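Local atomic coordinates of apical membrane antigen 1 (Babesia divergens, PDB entry 4APM), a protein that probably takes part in host-cell invasion, as a calcium-binding membrane antigen of the parasite surface associated with the moving junction. Residues 363-367 with 393-397; 252-256 with 314-319; 50-54 with 216-220. One frame throughout, in Å; residues are numbered along the deposited sequence.

Contact 1 of 3, residues 363-367 with 393-397; sequences IVTNG and EALKC
Asn366 hooks its side-chain amide onto the backbone of Lys396, joining two irregular segments in the C-terminal, disulfide-rich part of the protein: 363-367, which runs into strand 367-368 of a mixed sheet, and 393-397, the loop between strands 387-389 and 400-406 of that sheet. Lys396 N donates to Asn366 OD1 over 3.0 Å with an N-H...O angle of 158°. The bond is fairly straight at the hydrogen, yet the donor stands above the plane of the amide carbonyl, off its lone pairs. With CG anti to the backbone N (chi1 177°), Asn366 reaches straight across to the loop, and its ND2 bonds to Ser234 OG on the adjacent strand 234-237. The amide is thus held at both ends, which fixes its rotation. The first methylenes of Lys396 lie against this amide, CG of the lysine 3.7 Å from CG of the asparagine. Ala394 covers the other part of the contact. Its carbonyl oxygen rests 3.5 Å from Asn366 CB, and its methyl CB meets one branch of Val364, CG1, at 3.8 Å. Leu395, whose CB starts away from 363-367, bends back to bring CD1 within 3.6 Å of Asn366 OD1.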
loop_
_atom_site.group_PDB
_atom_site.type_symbol
_atom_site.label_atom_id
_atom_site.label_comp_id
_atom_site.label_asym_id
_atom_site.label_seq_id
_atom_site.Cartn_x
_atom_site.Cartn_y
_atom_site.Cartn_z
ATOM N N ILE A 363 -19.084 11.764 1.931
ATOM C CA ILE A 363 -18.770 12.157 0.538
ATOM C C ILE A 363 -19.684 11.397 -0.431
ATOM O O ILE A 363 -19.594 10.176 -0.563
ATOM C CB ILE A 363 -17.275 11.931 0.192
ATOM C CG1 ILE A 363 -16.371 12.799 1.074
ATOM C CG2 ILE A 363 -16.989 12.230 -1.275
ATOM C CD1 ILE A 363 -14.919 12.346 1.094
ATOM N N VAL A 364 -20.619 12.112 -1.046
ATOM C CA VAL A 364 -21.791 11.468 -1.645
ATOM C C VAL A 364 -21.803 11.680 -3.159
ATOM O O VAL A 364 -21.700 12.806 -3.635
ATOM C CB VAL A 364 -23.123 11.948 -0.994
ATOM C CG1 VAL A 364 -24.310 11.170 -1.548
ATOM C CG2 VAL A 364 -23.075 11.790 0.521
ATOM N N THR A 365 -21.850 10.577 -3.903
ATOM C CA THR A 365 -21.874 10.595 -5.371
ATOM C C THR A 365 -22.575 9.319 -5.855
ATOM O O THR A 365 -22.691 8.359 -5.111
ATOM C CB THR A 365 -20.444 10.627 -5.986
ATOM O OG1 THR A 365 -19.674 9.525 -5.485
ATOM C CG2 THR A 365 -19.730 11.935 -5.667
ATOM N N ASN A 366 -23.047 9.315 -7.095
ATOM C CA ASN A 366 -23.563 8.094 -7.706
ATOM C C ASN A 366 -22.435 7.197 -8.300
ATOM O O ASN A 366 -21.573 7.683 -9.039
ATOM C CB ASN A 366 -24.605 8.449 -8.783
ATOM C CG ASN A 366 -25.135 7.222 -9.510
ATOM O OD1 ASN A 366 -25.891 6.434 -8.941
ATOM N ND2 ASN A 366 -24.673 7.017 -10.744
ATOM N N GLY A 367 -22.447 5.903 -7.976
ATOM C CA GLY A 367 -21.398 4.999 -8.454
ATOM C C GLY A 367 -21.893 3.846 -9.312
ATOM O O GLY A 367 -22.973 3.295 -9.058
ATOM N N GLU A 393 -31.570 10.532 -3.223
ATOM C CA GLU A 393 -31.539 11.675 -4.125
ATOM C C GLU A 393 -30.324 11.645 -5.070
ATOM O O GLU A 393 -30.437 12.016 -6.250
ATOM C CB GLU A 393 -31.573 12.987 -3.325
ATOM C CG GLU A 393 -30.861 12.926 -1.972
ATOM C CD GLU A 393 -31.799 12.681 -0.785
ATOM O OE1 GLU A 393 -32.496 13.630 -0.362
ATOM O OE2 GLU A 393 -31.798 11.559 -0.234
ATOM N N ALA A 394 -29.175 11.193 -4.556
ATOM C CA ALA A 394 -27.940 11.115 -5.354
ATOM C C ALA A 394 -27.932 9.933 -6.337
ATOM O O ALA A 394 -27.396 10.035 -7.444
ATOM C CB ALA A 394 -26.720 11.062 -4.448
ATOM N N LEU A 395 -28.535 8.822 -5.924
ATOM C CA LEU A 395 -28.648 7.641 -6.776
ATOM C C LEU A 395 -29.329 7.920 -8.119
ATOM O O LEU A 395 -30.487 8.327 -8.160
ATOM C CB LEU A 395 -29.411 6.540 -6.042
ATOM C CG LEU A 395 -29.646 5.263 -6.846
ATOM C CD1 LEU A 395 -28.320 4.557 -7.141
ATOM C CD2 LEU A 395 -30.588 4.353 -6.073
ATOM N N LYS A 396 -28.613 7.677 -9.212
ATOM C CA LYS A 396 -29.218 7.641 -10.533
ATOM C C LYS A 396 -29.782 6.245 -10.788
ATOM O O LYS A 396 -29.067 5.249 -10.677
ATOM C CB LYS A 396 -28.202 8.057 -11.603
ATOM C CG LYS A 396 -27.541 9.394 -11.283
ATOM C CD LYS A 396 -26.729 9.986 -12.432
ATOM C CE LYS A 396 -26.102 11.311 -11.993
ATOM N NZ LYS A 396 -25.928 12.311 -13.090
ATOM N N CYS A 397 -31.094 6.175 -11.017
ATOM C CA CYS A 397 -31.790 4.897 -11.168
ATOM C C CYS A 397 -32.926 4.981 -12.186
ATOM O O CYS A 397 -33.682 5.952 -12.225
ATOM C CB CYS A 397 -32.324 4.398 -9.816
ATOM S SG CYS A 397 -33.094 2.750 -9.854
#

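Contact 2 of 3, residues 252-256 with 314-319; sequences CSALM and MNWANY
Met256 lies over the start of strand 316-319 and the turn before it, its side chain folded back along the backbone from Met314 to Ala317. Met256 CB stands 4.0 Å from Ala317 CB. The next atom, CG, is anti to the backbone N (chi1 167°), a setting that carries the chain away from the helix towards the turn that leads into the strand, where Met256 CG lies 3.4 Å from Met314 O. SD then runs over the following peptide unit, 3.5 Å from Asn315 O and near the backbone N of Trp316. Bends at chi2 and chi3 (-37°) turn the terminal CE back to the methyl of Ala317, CB, at 3.7 Å.

Helix 249-257 packs on one face of the antiparallel sheet formed by strands 242-245, 325-329, 316-320 and 342-346, running nearly antiparallel to strand 316-319. The two short axes are 8.5 Å apart, at an angle of 153°. This helix-on-sheet layer is consistent with the PAN fold to which the family is assigned, and Cys252 ties the layers together through its disulfide with Cys326 on the neighbouring strand. Met345, on strand 342-346, touches both Met256 and Tyr319 and so extends the same apolar layer to the next strand.

One helical turn before Met256, Cys252 projects at the strand with SG anti to its backbone N. The sulfur sits between the methyl of Ala317 and the beta carbon of Tyr319, 3.9 Å from CB of each. The same Cys252 SG makes an oblique sulfur-aromatic contact with the Tyr319 ring, 5.3 Å from its centroid, while Cys252 CB touches Tyr319 CD1.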
loop_
_atom_site.group_PDB
_atom_site.type_symbol
_atom_site.label_atom_id
_atom_site.label_comp_id
_atom_site.label_asym_id
_atom_site.label_seq_id
_atom_site.Cartn_x
_atom_site.Cartn_y
_atom_site.Cartn_z
ATOM N N CYS A 252 -5.134 -11.454 -1.818
ATOM C CA CYS A 252 -5.344 -10.392 -2.801
ATOM C C CYS A 252 -4.246 -9.298 -2.708
ATOM O O CYS A 252 -3.628 -8.891 -3.724
ATOM C CB CYS A 252 -6.699 -9.770 -2.574
ATOM S SG CYS A 252 -7.049 -8.445 -3.725
ATOM N N SER A 253 -3.954 -8.883 -1.477
ATOM C CA SER A 253 -2.942 -7.902 -1.253
ATOM C C SER A 253 -1.579 -8.395 -1.773
ATOM O O SER A 253 -0.873 -7.654 -2.467
ATOM C CB SER A 253 -2.879 -7.515 0.229
ATOM O OG SER A 253 -1.944 -6.482 0.417
ATOM N N ALA A 254 -1.240 -9.655 -1.508
ATOM C CA ALA A 254 0.089 -10.175 -1.909
ATOM C C ALA A 254 0.229 -10.283 -3.430
ATOM O O ALA A 254 1.320 -10.121 -3.974
ATOM C CB ALA A 254 0.365 -11.526 -1.248
ATOM N N LEU A 255 -0.886 -10.592 -4.096
ATOM C CA LEU A 255 -0.951 -10.733 -5.556
ATOM C C LEU A 255 -0.695 -9.396 -6.238
ATOM O O LEU A 255 -0.020 -9.319 -7.256
ATOM C CB LEU A 255 -2.365 -11.191 -5.943
ATOM C CG LEU A 255 -2.628 -12.141 -7.106
ATOM C CD1 LEU A 255 -4.048 -11.947 -7.639
ATOM C CD2 LEU A 255 -1.601 -12.051 -8.216
ATOM N N MET A 256 -1.374 -8.363 -5.741
ATOM C CA MET A 256 -1.223 -7.020 -6.264
ATOM C C MET A 256 0.205 -6.489 -5.987
ATOM O O MET A 256 0.847 -5.862 -6.861
ATOM C CB MET A 256 -2.271 -6.124 -5.614
ATOM C CG MET A 256 -2.011 -4.651 -5.851
ATOM S SD MET A 256 -1.977 -3.619 -4.402
ATOM C CE MET A 256 -3.244 -4.208 -3.242
ATOM N N MET A 314 0.886 -1.517 -10.828
ATOM C CA MET A 314 -0.435 -1.951 -10.392
ATOM C C MET A 314 -0.527 -1.886 -8.882
ATOM O O MET A 314 -0.314 -2.895 -8.209
ATOM C CB MET A 314 -0.707 -3.360 -10.866
ATOM C CG MET A 314 -0.373 -3.539 -12.328
ATOM S SD MET A 314 -0.962 -5.131 -12.926
ATOM C CE MET A 314 -0.171 -5.154 -14.534
ATOM N N ASN A 315 -0.912 -0.718 -8.367
ATOM C CA ASN A 315 -0.750 -0.360 -6.950
ATOM C C ASN A 315 -1.993 -0.494 -6.053
ATOM O O ASN A 315 -1.941 -0.139 -4.877
ATOM C CB ASN A 315 -0.228 1.084 -6.832
ATOM C CG ASN A 315 1.125 1.279 -7.508
ATOM O OD1 ASN A 315 1.937 0.345 -7.585
ATOM N ND2 ASN A 315 1.405 2.522 -7.943
ATOM N N TRP A 316 -3.115 -0.910 -6.634
ATOM C CA TRP A 316 -4.423 -0.862 -5.962
ATOM C C TRP A 316 -5.176 -2.083 -6.382
ATOM O O TRP A 316 -4.949 -2.619 -7.492
ATOM C CB TRP A 316 -5.229 0.380 -6.378
ATOM C CG TRP A 316 -4.455 1.684 -6.491
ATOM C CD1 TRP A 316 -4.354 2.694 -5.531
ATOM C CD2 TRP A 316 -3.717 2.195 -7.662
ATOM N NE1 TRP A 316 -3.595 3.757 -6.015
ATOM C CE2 TRP A 316 -3.182 3.508 -7.278
ATOM C CE3 TRP A 316 -3.411 1.689 -8.919
ATOM C CZ2 TRP A 316 -2.437 4.281 -8.149
ATOM C CZ3 TRP A 316 -2.653 2.493 -9.801
ATOM C CH2 TRP A 316 -2.186 3.759 -9.419
ATOM N N ALA A 317 -6.022 -2.583 -5.483
ATOM C CA ALA A 317 -6.859 -3.753 -5.775
ATOM C C ALA A 317 -8.202 -3.645 -5.066
ATOM O O ALA A 317 -8.308 -3.014 -4.001
ATOM C CB ALA A 317 -6.153 -5.045 -5.367
ATOM N N ASN A 318 -9.221 -4.241 -5.680
ATOM C CA ASN A 318 -10.537 -4.390 -5.070
ATOM C C ASN A 318 -10.733 -5.815 -4.689
ATOM O O ASN A 318 -10.669 -6.701 -5.532
ATOM C CB ASN A 318 -11.615 -4.042 -6.071
ATOM C CG ASN A 318 -11.396 -2.698 -6.692
ATOM O OD1 ASN A 318 -10.776 -2.601 -7.747
ATOM N ND2 ASN A 318 -11.820 -1.644 -6.004
ATOM N N TYR A 319 -10.945 -6.045 -3.407
ATOM C CA TYR A 319 -11.193 -7.368 -2.925
ATOM C C TYR A 319 -12.648 -7.479 -2.509
ATOM O O TYR A 319 -13.090 -6.792 -1.593
ATOM C CB TYR A 319 -10.295 -7.692 -1.748
ATOM C CG TYR A 319 -10.632 -9.020 -1.160
ATOM C CD1 TYR A 319 -10.529 -10.184 -1.926
ATOM C CD2 TYR A 319 -11.198 -9.106 0.109
ATOM C CE1 TYR A 319 -10.854 -11.424 -1.384
ATOM C CE2 TYR A 319 -11.543 -10.322 0.649
ATOM C CZ TYR A 319 -11.381 -11.470 -0.099
ATOM O OH TYR A 319 -11.766 -12.658 0.440
#

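Contact 3 of 3, residues 50-54 with 216-220; sequences KCPVM and NCPMY
Cys217 O accepts a weak bond from Met219 N over 3.0 Å, closing an inverse gamma turn centred on Pro218; the turn presents Cys217 to Cys51, and Met219 to Pro52 and Met54. Between the cysteines the link is covalent: Cys51 SG and Cys217 SG are 2.1 Å apart, with a left-handed S-S torsion of -94°. It joins backbones that come close here, CA of Cys51 and CA of Cys217 being 5.9 Å apart.

The disulfide fastens the loop just before strand 53-54, an outermost strand of a five-stranded antiparallel sheet, to the chain leaving helix 213-216. Val53 pairs with Tyr204 of strand 202-205, so the cystine stands where the sheet's margin meets that helix, and Trp213 of the helix touches both Pro52 and Met219.

Beyond the disulfide the contact is van der Waals packing, mostly of apolar side-chain atoms, with two carbonyl oxygens touched. Met219 is bent at each torsion, chi2 and chi3 both close to -55°, and this coil brings its thioether up between Pro52 and Met54. Met219 SD lies 4.0 Å from Pro52 CD, the two side chains crossing at about a right angle. The terminal CE of Met219 comes to rest 3.6 Å from Pro52 O and 3.7 Å from Met54 CG, while the sulfur of Met54 lies near the carbonyl of Met219, Met54 SD 3.8 Å from Met219 O.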
loop_
_atom_site.group_PDB
_atom_site.type_symbol
_atom_site.label_atom_id
_atom_site.label_comp_id
_atom_site.label_asym_id
_atom_site.label_seq_id
_atom_site.Cartn_x
_atom_site.Cartn_y
_atom_site.Cartn_z
ATOM N N LYS A 50 8.113 7.816 -0.030
ATOM C CA LYS A 50 7.616 8.700 1.016
ATOM C C LYS A 50 6.557 8.057 1.963
ATOM O O LYS A 50 6.289 8.579 3.064
ATOM C CB LYS A 50 7.088 9.993 0.396
ATOM C CG LYS A 50 8.187 10.926 -0.138
ATOM C CD LYS A 50 7.624 12.190 -0.778
ATOM C CE LYS A 50 6.591 11.844 -1.858
ATOM N NZ LYS A 50 6.308 12.934 -2.851
ATOM N N CYS A 51 6.025 6.899 1.563
ATOM C CA CYS A 51 5.164 6.095 2.395
ATOM C C CYS A 51 5.912 4.856 2.913
ATOM O O CYS A 51 6.645 4.209 2.169
ATOM C CB CYS A 51 3.965 5.644 1.597
ATOM S SG CYS A 51 2.940 7.001 1.014
ATOM N N PRO A 52 5.717 4.523 4.201
ATOM C CA PRO A 52 6.129 3.200 4.650
ATOM C C PRO A 52 5.215 2.152 4.002
ATOM O O PRO A 52 4.116 2.493 3.536
ATOM C CB PRO A 52 5.889 3.268 6.168
ATOM C CG PRO A 52 4.891 4.413 6.381
ATOM C CD PRO A 52 4.644 5.081 5.055
ATOM N N VAL A 53 5.718 0.933 3.853
ATOM C CA VAL A 53 4.992 -0.152 3.203
ATOM C C VAL A 53 4.697 -1.260 4.247
ATOM O O VAL A 53 5.611 -1.938 4.719
ATOM C CB VAL A 53 5.835 -0.730 2.038
ATOM C CG1 VAL A 53 5.068 -1.799 1.297
ATOM C CG2 VAL A 53 6.267 0.390 1.068
ATOM N N MET A 54 3.442 -1.403 4.651
ATOM C CA MET A 54 3.108 -2.371 5.700
ATOM C C MET A 54 3.226 -3.807 5.163
ATOM O O MET A 54 2.886 -4.088 4.006
ATOM C CB MET A 54 1.701 -2.145 6.238
ATOM C CG MET A 54 1.504 -0.836 6.954
ATOM S SD MET A 54 -0.184 -0.667 7.566
ATOM C CE MET A 54 -0.155 -1.652 9.076
ATOM N N ASN A 216 -1.289 11.150 4.825
ATOM C CA ASN A 216 -0.940 11.498 3.430
ATOM C C ASN A 216 -0.805 10.277 2.509
ATOM O O ASN A 216 -0.694 10.413 1.298
ATOM C CB ASN A 216 0.364 12.307 3.404
ATOM C CG ASN A 216 0.165 13.761 3.820
ATOM O OD1 ASN A 216 -0.947 14.276 3.795
ATOM N ND2 ASN A 216 1.252 14.435 4.162
ATOM N N CYS A 217 -0.729 9.099 3.117
ATOM C CA CYS A 217 -0.474 7.839 2.412
ATOM C C CYS A 217 -1.703 6.958 2.614
ATOM O O CYS A 217 -2.331 7.025 3.668
ATOM C CB CYS A 217 0.743 7.146 3.041
ATOM S SG CYS A 217 2.333 7.943 2.749
ATOM N N PRO A 218 -2.036 6.107 1.629
ATOM C CA PRO A 218 -3.201 5.234 1.798
ATOM C C PRO A 218 -2.855 3.977 2.611
ATOM O O PRO A 218 -2.726 2.901 2.040
ATOM C CB PRO A 218 -3.527 4.835 0.348
ATOM C CG PRO A 218 -2.178 4.799 -0.315
ATOM C CD PRO A 218 -1.453 5.980 0.272
ATOM N N MET A 219 -2.778 4.105 3.933
ATOM C CA MET A 219 -2.284 3.017 4.786
ATOM C C MET A 219 -3.331 1.955 5.090
ATOM O O MET A 219 -2.982 0.853 5.499
ATOM C CB MET A 219 -1.700 3.568 6.097
ATOM C CG MET A 219 -0.598 4.612 5.886
ATOM S SD MET A 219 0.740 4.045 4.790
ATOM C CE MET A 219 1.237 2.553 5.614
ATOM N N TYR A 220 -4.606 2.257 4.839
ATOM C CA TYR A 220 -5.662 1.323 5.235
ATOM C C TYR A 220 -6.609 0.945 4.117
ATOM O O TYR A 220 -7.096 1.810 3.387
ATOM C CB TYR A 220 -6.425 1.832 6.476
ATOM C CG TYR A 220 -5.489 2.340 7.547
ATOM C CD1 TYR A 220 -4.674 1.464 8.261
ATOM C CD2 TYR A 220 -5.317 3.702 7.751
ATOM C CE1 TYR A 220 -3.755 1.935 9.189
ATOM C CE2 TYR A 220 -4.402 4.184 8.682
ATOM C CZ TYR A 220 -3.632 3.299 9.397
ATOM O OH TYR A 220 -2.716 3.787 10.311
#

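In the fold
Along the chain the three contacts come in series: contact 3 closes first, then contact 2, then contact 1. Contacts 2 and 3 are near the middle of the molecule, their centres about 14 Å apart and nearest atoms about 6 Å apart, whereas contact 1 lies towards one end, its centre about 26 Å from that of contact 2 and 29 Å from that of contact 3. Strand 342-346 and the residues just after it bridge contacts 2 and 3: Met345 pairs with 316-319 in contact 2, and Val348 and Ser350 bond to Met54 and Met219 in contact 3. Each contact adjoins a different sheet, and each contains at least one disulfide cysteine, so covalent links recur along an elongated, loop-rich ectodomain.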